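Local structure of ArCE4A (Arthrobacter sp. AW19M34-1, 5LFZ) at residues Gln185-Leu190 and Tyr195-Val200; Asp44-Ser47 and Pro52-Phe55; His99-Thr104 and Leu133-Leu138. The protein probably removes acetyl groups from N-acetylated sugars of polysaccharides such as chitin, as a metal-dependent deacetylase of carbohydrate esterase family 4. All coordinates share one frame; numbering follows the deposited sequence.

Interaction 1 (Gln185-Leu190 and Tyr195-Val200)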
# COMPACT_ATOMS: atom_id res chain seq x y z
N GLN A 185 -12.23 -11.26 7.43
CA GLN A 185 -12.17 -12.58 6.82
C GLN A 185 -10.85 -12.83 6.09
O GLN A 185 -10.30 -13.93 6.14
CB GLN A 185 -13.35 -12.76 5.87
CG GLN A 185 -13.42 -14.14 5.24
CD GLN A 185 -14.59 -14.30 4.29
OE1 GLN A 185 -14.83 -15.39 3.77
NE2 GLN A 185 -15.33 -13.22 4.06
N LEU A 186 -10.36 -11.81 5.39
CA LEU A 186 -9.13 -11.96 4.61
C LEU A 186 -7.94 -12.30 5.51
O LEU A 186 -7.15 -13.19 5.20
CB LEU A 186 -8.86 -10.69 3.80
CG LEU A 186 -7.55 -10.76 3.00
CD1 LEU A 186 -7.55 -12.01 2.13
CD2 LEU A 186 -7.35 -9.52 2.15
N VAL A 187 -7.82 -11.58 6.62
CA VAL A 187 -6.74 -11.83 7.57
C VAL A 187 -6.85 -13.24 8.16
O VAL A 187 -5.87 -13.98 8.21
CB VAL A 187 -6.74 -10.80 8.70
CG1 VAL A 187 -5.71 -11.16 9.75
CG2 VAL A 187 -6.47 -9.42 8.13
N SER A 188 -8.06 -13.60 8.60
CA SER A 188 -8.29 -14.93 9.17
C SER A 188 -7.88 -16.03 8.21
O SER A 188 -7.18 -16.97 8.59
CB SER A 188 -9.76 -15.10 9.55
OG SER A 188 -10.11 -14.24 10.61
N LYS A 189 -8.31 -15.91 6.96
CA LYS A 189 -8.01 -16.94 5.97
C LYS A 189 -6.54 -16.97 5.57
O LYS A 189 -5.99 -18.05 5.35
CB LYS A 189 -8.89 -16.75 4.73
CG LYS A 189 -10.31 -17.27 4.93
CD LYS A 189 -11.18 -17.06 3.71
CE LYS A 189 -12.57 -17.63 3.92
NZ LYS A 189 -12.56 -19.11 4.01
N LEU A 190 -5.89 -15.81 5.48
CA LEU A 190 -4.46 -15.81 5.15
C LEU A 190 -3.65 -16.43 6.29
O LEU A 190 -2.72 -17.19 6.05
CB LEU A 190 -3.98 -14.38 4.85
CG LEU A 190 -4.42 -13.84 3.49
CD1 LEU A 190 -4.10 -12.35 3.38
CD2 LEU A 190 -3.77 -14.62 2.34
N TYR A 195 0.20 -17.98 6.30
CA TYR A 195 0.96 -16.77 6.01
C TYR A 195 1.15 -15.87 7.22
O TYR A 195 0.33 -15.84 8.13
CB TYR A 195 0.28 -15.97 4.90
CG TYR A 195 0.21 -16.72 3.60
CD1 TYR A 195 1.36 -16.96 2.86
CD2 TYR A 195 -0.99 -17.20 3.11
CE1 TYR A 195 1.31 -17.66 1.66
CE2 TYR A 195 -1.06 -17.90 1.92
CZ TYR A 195 0.09 -18.13 1.20
OH TYR A 195 0.02 -18.83 0.02
N THR A 196 2.26 -15.14 7.20
CA THR A 196 2.54 -14.09 8.17
C THR A 196 2.39 -12.77 7.44
O THR A 196 2.93 -12.60 6.36
CB THR A 196 3.94 -14.24 8.77
OG1 THR A 196 4.00 -15.44 9.55
CG2 THR A 196 4.28 -13.04 9.66
N LEU A 197 1.62 -11.85 8.02
CA LEU A 197 1.29 -10.60 7.34
C LEU A 197 2.27 -9.53 7.79
O LEU A 197 2.47 -9.32 8.98
CB LEU A 197 -0.15 -10.20 7.63
CG LEU A 197 -1.16 -11.33 7.36
CD1 LEU A 197 -2.58 -10.91 7.67
CD2 LEU A 197 -1.07 -11.79 5.93
N VAL A 198 2.89 -8.86 6.82
CA VAL A 198 3.98 -7.92 7.10
C VAL A 198 3.83 -6.62 6.32
O VAL A 198 3.05 -6.55 5.38
CB VAL A 198 5.36 -8.53 6.76
CG1 VAL A 198 5.64 -9.78 7.58
CG2 VAL A 198 5.47 -8.81 5.26
N THR A 199 4.59 -5.60 6.71
CA THR A 199 4.64 -4.38 5.92
C THR A 199 5.54 -4.61 4.71
O THR A 199 6.28 -5.59 4.68
CB THR A 199 5.18 -3.18 6.72
OG1 THR A 199 6.51 -3.47 7.15
CG2 THR A 199 4.29 -2.92 7.94
N VAL A 200 5.47 -3.72 3.73
CA VAL A 200 6.30 -3.84 2.54
C VAL A 200 7.78 -3.79 2.92
O VAL A 200 8.60 -4.54 2.37
CB VAL A 200 5.96 -2.73 1.52
CG1 VAL A 200 7.01 -2.63 0.44
CG2 VAL A 200 4.58 -2.99 0.91
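L197 pushes its forked end against V187 and L190, one turn apart on the helix, where helix 177-192 turns back into strand 196-197. This is the second half of a beta-alpha-beta crossover (strand 168-173, helix 177-192, strand 196-197, with strand 26-32 between the two strands) in the NodB homology fold, a deformed (β/α) barrel. V187 and L190 leave a shallow groove that the L197 fork fills, one methyl against each. CD1 meets V187, 3.8 Å from CG1 and a little farther from CG2, while CD2 settles 4.0 Å from L190 CD1 and equally close to L190 CB. With CG anti to its own carbonyl carbon (chi1 -52°), the L197 fork is carried over to the helix, and its chain lies at about a right angle to that of L190. Leucine suits the place because its two prongs match two neighbouring bumps; an alanine here would probably open a gap facing both V187 and L190. The two branches of L190 serve different neighbours: CD1 faces L197, CD2 packs 3.9 Å from Y195 CD2. L29 and I170 of the central strands also touch L190, which is buried. At the turn, Y195 N donates to L190 O over 3.0 Å.

Interaction 2 (Asp44-Ser47 and Pro52-Phe55)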
# COMPACT_ATOMS: atom_id res chain seq x y z
N ASP A 44 -9.17 -0.22 12.60
CA ASP A 44 -9.76 -0.89 13.75
C ASP A 44 -9.73 -2.41 13.54
O ASP A 44 -9.34 -3.15 14.44
CB ASP A 44 -11.20 -0.43 13.98
CG ASP A 44 -11.29 0.98 14.54
OD1 ASP A 44 -10.26 1.51 15.01
OD2 ASP A 44 -12.39 1.56 14.52
N GLU A 45 -10.14 -2.85 12.36
CA GLU A 45 -10.18 -4.28 12.06
C GLU A 45 -8.78 -4.89 12.06
O GLU A 45 -8.57 -5.98 12.59
CB GLU A 45 -10.86 -4.55 10.72
CG GLU A 45 -12.33 -4.13 10.66
CD GLU A 45 -13.21 -4.88 11.65
OE1 GLU A 45 -12.85 -6.01 12.04
OE2 GLU A 45 -14.26 -4.33 12.04
N LEU A 46 -7.83 -4.18 11.46
CA LEU A 46 -6.45 -4.64 11.43
C LEU A 46 -5.89 -4.76 12.84
O LEU A 46 -5.20 -5.73 13.16
CB LEU A 46 -5.59 -3.70 10.59
CG LEU A 46 -5.85 -3.81 9.08
CD1 LEU A 46 -5.15 -2.67 8.34
CD2 LEU A 46 -5.37 -5.17 8.57
N SER A 47 -6.21 -3.78 13.68
CA SER A 47 -5.81 -3.80 15.08
C SER A 47 -6.38 -5.02 15.81
O SER A 47 -5.67 -5.67 16.58
CB SER A 47 -6.26 -2.52 15.78
OG SER A 47 -5.97 -2.56 17.16
N PRO A 52 -0.41 -5.76 10.55
CA PRO A 52 0.07 -4.54 9.90
C PRO A 52 -0.26 -4.54 8.42
O PRO A 52 -0.44 -5.59 7.82
CB PRO A 52 1.58 -4.61 10.11
CG PRO A 52 1.87 -6.09 10.03
CD PRO A 52 0.65 -6.80 10.61
N ALA A 53 -0.35 -3.35 7.84
CA ALA A 53 -0.58 -3.21 6.42
C ALA A 53 0.19 -2.01 5.90
O ALA A 53 0.76 -1.25 6.69
CB ALA A 53 -2.08 -3.07 6.13
N THR A 54 0.23 -1.86 4.58
CA THR A 54 0.91 -0.74 3.95
C THR A 54 -0.13 0.08 3.20
O THR A 54 -0.89 -0.46 2.39
CB THR A 54 2.02 -1.22 3.01
OG1 THR A 54 2.89 -2.09 3.74
CG2 THR A 54 2.82 -0.04 2.45
N PHE A 55 -0.17 1.37 3.48
CA PHE A 55 -1.14 2.27 2.89
C PHE A 55 -0.47 3.20 1.91
O PHE A 55 0.34 4.04 2.30
CB PHE A 55 -1.86 3.07 3.99
CG PHE A 55 -2.69 2.21 4.91
CD1 PHE A 55 -2.14 1.65 6.05
CD2 PHE A 55 -4.03 1.97 4.62
CE1 PHE A 55 -2.91 0.86 6.89
CE2 PHE A 55 -4.80 1.18 5.45
CZ PHE A 55 -4.23 0.62 6.59
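A single methyl of L46, CD1, meets both A53 and F55, and the side-chain conformations explain how it can. L46 has CG beside the backbone N and anti to the carbonyl carbon (chi1 -72°), and its second torsion is near 170°, which extends the branch and brings CD1 up to the residues at the start of strand 54-57. There it stops 3.8 Å from A53 CB and equally far from F55 CZ. F55 approaches from the opposite direction: CG is likewise anti to the carbonyl carbon, and the ring plane is turned nearly perpendicular to the CA-CB-CG plane (chi2 89°), its far corner CZ meeting the methyl obliquely. A53 suits its place beside F55 because a lone methyl lets L46 CD1 come close to the strand backbone. The contact packs helix against second strand in the beta-alpha-beta unit made by 26-32, 39-48 and 54-57. F55 is held further by the rings of F31 and H77, the latter edge-to-face, while V183 of helix 177-192 also touches L46. Across this contact all is carbon on carbon, with hydrocarbon packing rather than directional bonds matching helix to strand; its stability therefore probably rests on buried surface and close fit.

Interaction 3 (His99-Thr104 and Leu133-Leu138)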
# COMPACT_ATOMS: atom_id res chain seq x y z
N HIS A 99 6.34 17.53 -8.70
CA HIS A 99 5.20 17.99 -7.91
C HIS A 99 4.48 16.83 -7.24
O HIS A 99 4.21 16.87 -6.04
CB HIS A 99 4.22 18.78 -8.78
CG HIS A 99 4.79 20.05 -9.32
ND1 HIS A 99 5.80 20.74 -8.68
CD2 HIS A 99 4.48 20.77 -10.42
CE1 HIS A 99 6.09 21.83 -9.38
NE2 HIS A 99 5.31 21.87 -10.44
N GLU A 100 4.16 15.79 -8.01
CA GLU A 100 3.44 14.64 -7.47
C GLU A 100 4.18 13.99 -6.30
O GLU A 100 3.56 13.63 -5.30
CB GLU A 100 3.20 13.60 -8.56
CG GLU A 100 2.26 14.05 -9.67
CD GLU A 100 0.86 14.33 -9.17
OE1 GLU A 100 0.46 13.74 -8.15
OE2 GLU A 100 0.16 15.14 -9.81
N VAL A 101 5.49 13.85 -6.43
CA VAL A 101 6.29 13.29 -5.35
C VAL A 101 6.38 14.25 -4.16
O VAL A 101 6.03 13.90 -3.03
CB VAL A 101 7.72 12.95 -5.84
CG1 VAL A 101 8.62 12.60 -4.66
CG2 VAL A 101 7.67 11.81 -6.86
N GLN A 102 6.84 15.46 -4.42
CA GLN A 102 7.14 16.41 -3.36
C GLN A 102 5.91 16.92 -2.62
O GLN A 102 5.96 17.11 -1.41
CB GLN A 102 7.93 17.59 -3.91
CG GLN A 102 9.30 17.21 -4.42
CD GLN A 102 10.05 18.39 -4.97
OE1 GLN A 102 9.67 19.54 -4.75
NE2 GLN A 102 11.12 18.12 -5.71
N TRP A 103 4.80 17.12 -3.33
CA TRP A 103 3.58 17.57 -2.67
C TRP A 103 3.04 16.49 -1.74
O TRP A 103 2.48 16.79 -0.69
CB TRP A 103 2.50 17.95 -3.68
CG TRP A 103 2.83 19.15 -4.51
CD1 TRP A 103 3.84 20.04 -4.31
CD2 TRP A 103 2.13 19.59 -5.68
NE1 TRP A 103 3.82 21.00 -5.29
CE2 TRP A 103 2.77 20.75 -6.14
CE3 TRP A 103 1.02 19.11 -6.38
CZ2 TRP A 103 2.34 21.44 -7.27
CZ3 TRP A 103 0.59 19.80 -7.50
CH2 TRP A 103 1.26 20.95 -7.93
N THR A 104 3.22 15.23 -2.12
CA THR A 104 2.72 14.12 -1.32
C THR A 104 3.58 13.96 -0.08
O THR A 104 3.06 13.76 1.03
CB THR A 104 2.70 12.81 -2.12
OG1 THR A 104 1.93 13.00 -3.31
CG2 THR A 104 2.07 11.67 -1.29
N LEU A 133 13.31 9.48 -11.70
CA LEU A 133 13.01 10.72 -10.99
C LEU A 133 12.38 10.47 -9.62
O LEU A 133 12.15 11.41 -8.86
CB LEU A 133 12.08 11.59 -11.83
CG LEU A 133 12.61 12.01 -13.20
CD1 LEU A 133 11.59 12.89 -13.91
CD2 LEU A 133 13.94 12.73 -13.04
N ILE A 134 12.11 9.21 -9.31
CA ILE A 134 11.43 8.87 -8.07
C ILE A 134 12.43 8.36 -7.04
O ILE A 134 13.12 7.37 -7.28
CB ILE A 134 10.32 7.84 -8.32
CG1 ILE A 134 9.23 8.46 -9.19
CG2 ILE A 134 9.73 7.34 -7.01
CD1 ILE A 134 8.39 7.46 -9.91
N PRO A 135 12.51 9.04 -5.89
CA PRO A 135 13.56 8.80 -4.89
C PRO A 135 13.31 7.58 -4.01
O PRO A 135 14.01 7.39 -3.02
CB PRO A 135 13.53 10.09 -4.06
CG PRO A 135 12.10 10.49 -4.09
CD PRO A 135 11.56 10.08 -5.45
N TYR A 136 12.32 6.77 -4.38
CA TYR A 136 11.91 5.60 -3.61
C TYR A 136 11.79 4.38 -4.52
O TYR A 136 11.58 4.53 -5.72
CB TYR A 136 10.56 5.84 -2.90
CG TYR A 136 10.46 7.18 -2.19
CD1 TYR A 136 11.33 7.51 -1.17
CD2 TYR A 136 9.49 8.11 -2.55
CE1 TYR A 136 11.25 8.72 -0.52
CE2 TYR A 136 9.40 9.34 -1.90
CZ TYR A 136 10.28 9.63 -0.88
OH TYR A 136 10.24 10.84 -0.21
N PRO A 137 11.91 3.17 -3.95
CA PRO A 137 11.55 2.00 -4.75
C PRO A 137 10.10 2.11 -5.22
O PRO A 137 9.26 2.61 -4.47
CB PRO A 137 11.72 0.83 -3.78
CG PRO A 137 12.67 1.35 -2.72
CD PRO A 137 12.35 2.80 -2.60
N LEU A 138 9.83 1.66 -6.44
CA LEU A 138 8.46 1.59 -6.93
C LEU A 138 7.87 0.24 -6.56
O LEU A 138 8.40 -0.81 -6.94
CB LEU A 138 8.39 1.83 -8.44
CG LEU A 138 8.63 3.25 -8.94
CD1 LEU A 138 10.11 3.64 -8.91
CD2 LEU A 138 8.07 3.42 -10.34
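V101 CG1 packs against P135 CD and CG, and apolar contacts of this sort make up the whole meeting of the helix with the loop. This methyl, set anti to the backbone N (chi1 170°), points out of the helix and lies 4.0 Å from P135 CD, with P135 CG almost as near. The same methyl is 4.3 Å from Y136 CE2, approaching that ring obliquely, while the other branch, CG2, faces I134 CG1 at 4.4 Å. A branched valine suits the site, since its two methyls serve different loop residues without a long, flexible chain.

Ring packing comes second. P135 folds its CG over the centre of the Y136 ring, 3.6 Å above the plane, and valine, proline and tyrosine thus meet in one cluster. Proline suits the exposed edge of the contact as a rigid apolar ring, and tyrosine suits its buried place by joining an aromatic ring to a polar end.

Helix 94-112 belongs to the outer layer of the NodB-type deformed (β/α) barrel, and the 133-138 loop leads from helix 128-131 into strand 138-139.

Polar bonds lie around the apolar patch. Y136 OH is hydrogen-bonded to D105 OD2 of helix 94-112, giving the tyrosine a polar hold beyond its packing against V101. On another side of the helix, E100 OE1 accepts from the backbone N of both F84 and D85, in the loop between the nickel ligands H82 and H86. This probably helps to fix the path of the loop between the two histidine ligands.

In the fold
Interactions 1 and 2 are neighbours, their centres about 10 Å apart, and both pack a helix against strands of the same parallel sheet. They also touch: V200 N probably donates a hydrogen bond to T54 OG1, and T199 lies against P52. Interaction 3 lies across the chain's centre, its own centre about 28 Å from that of interaction 1 and about 24 Å from that of interaction 2, and joins a helix to a loop. All three are largely buried, though 133-138 brings an exposed proline to its contact. Their chemistry differs: 185-190 with 195-200 adds a backbone bond to apolar packing, 44-47 with 52-55 is purely apolar, and 99-104 with 133-138 has polar bonds at its margins.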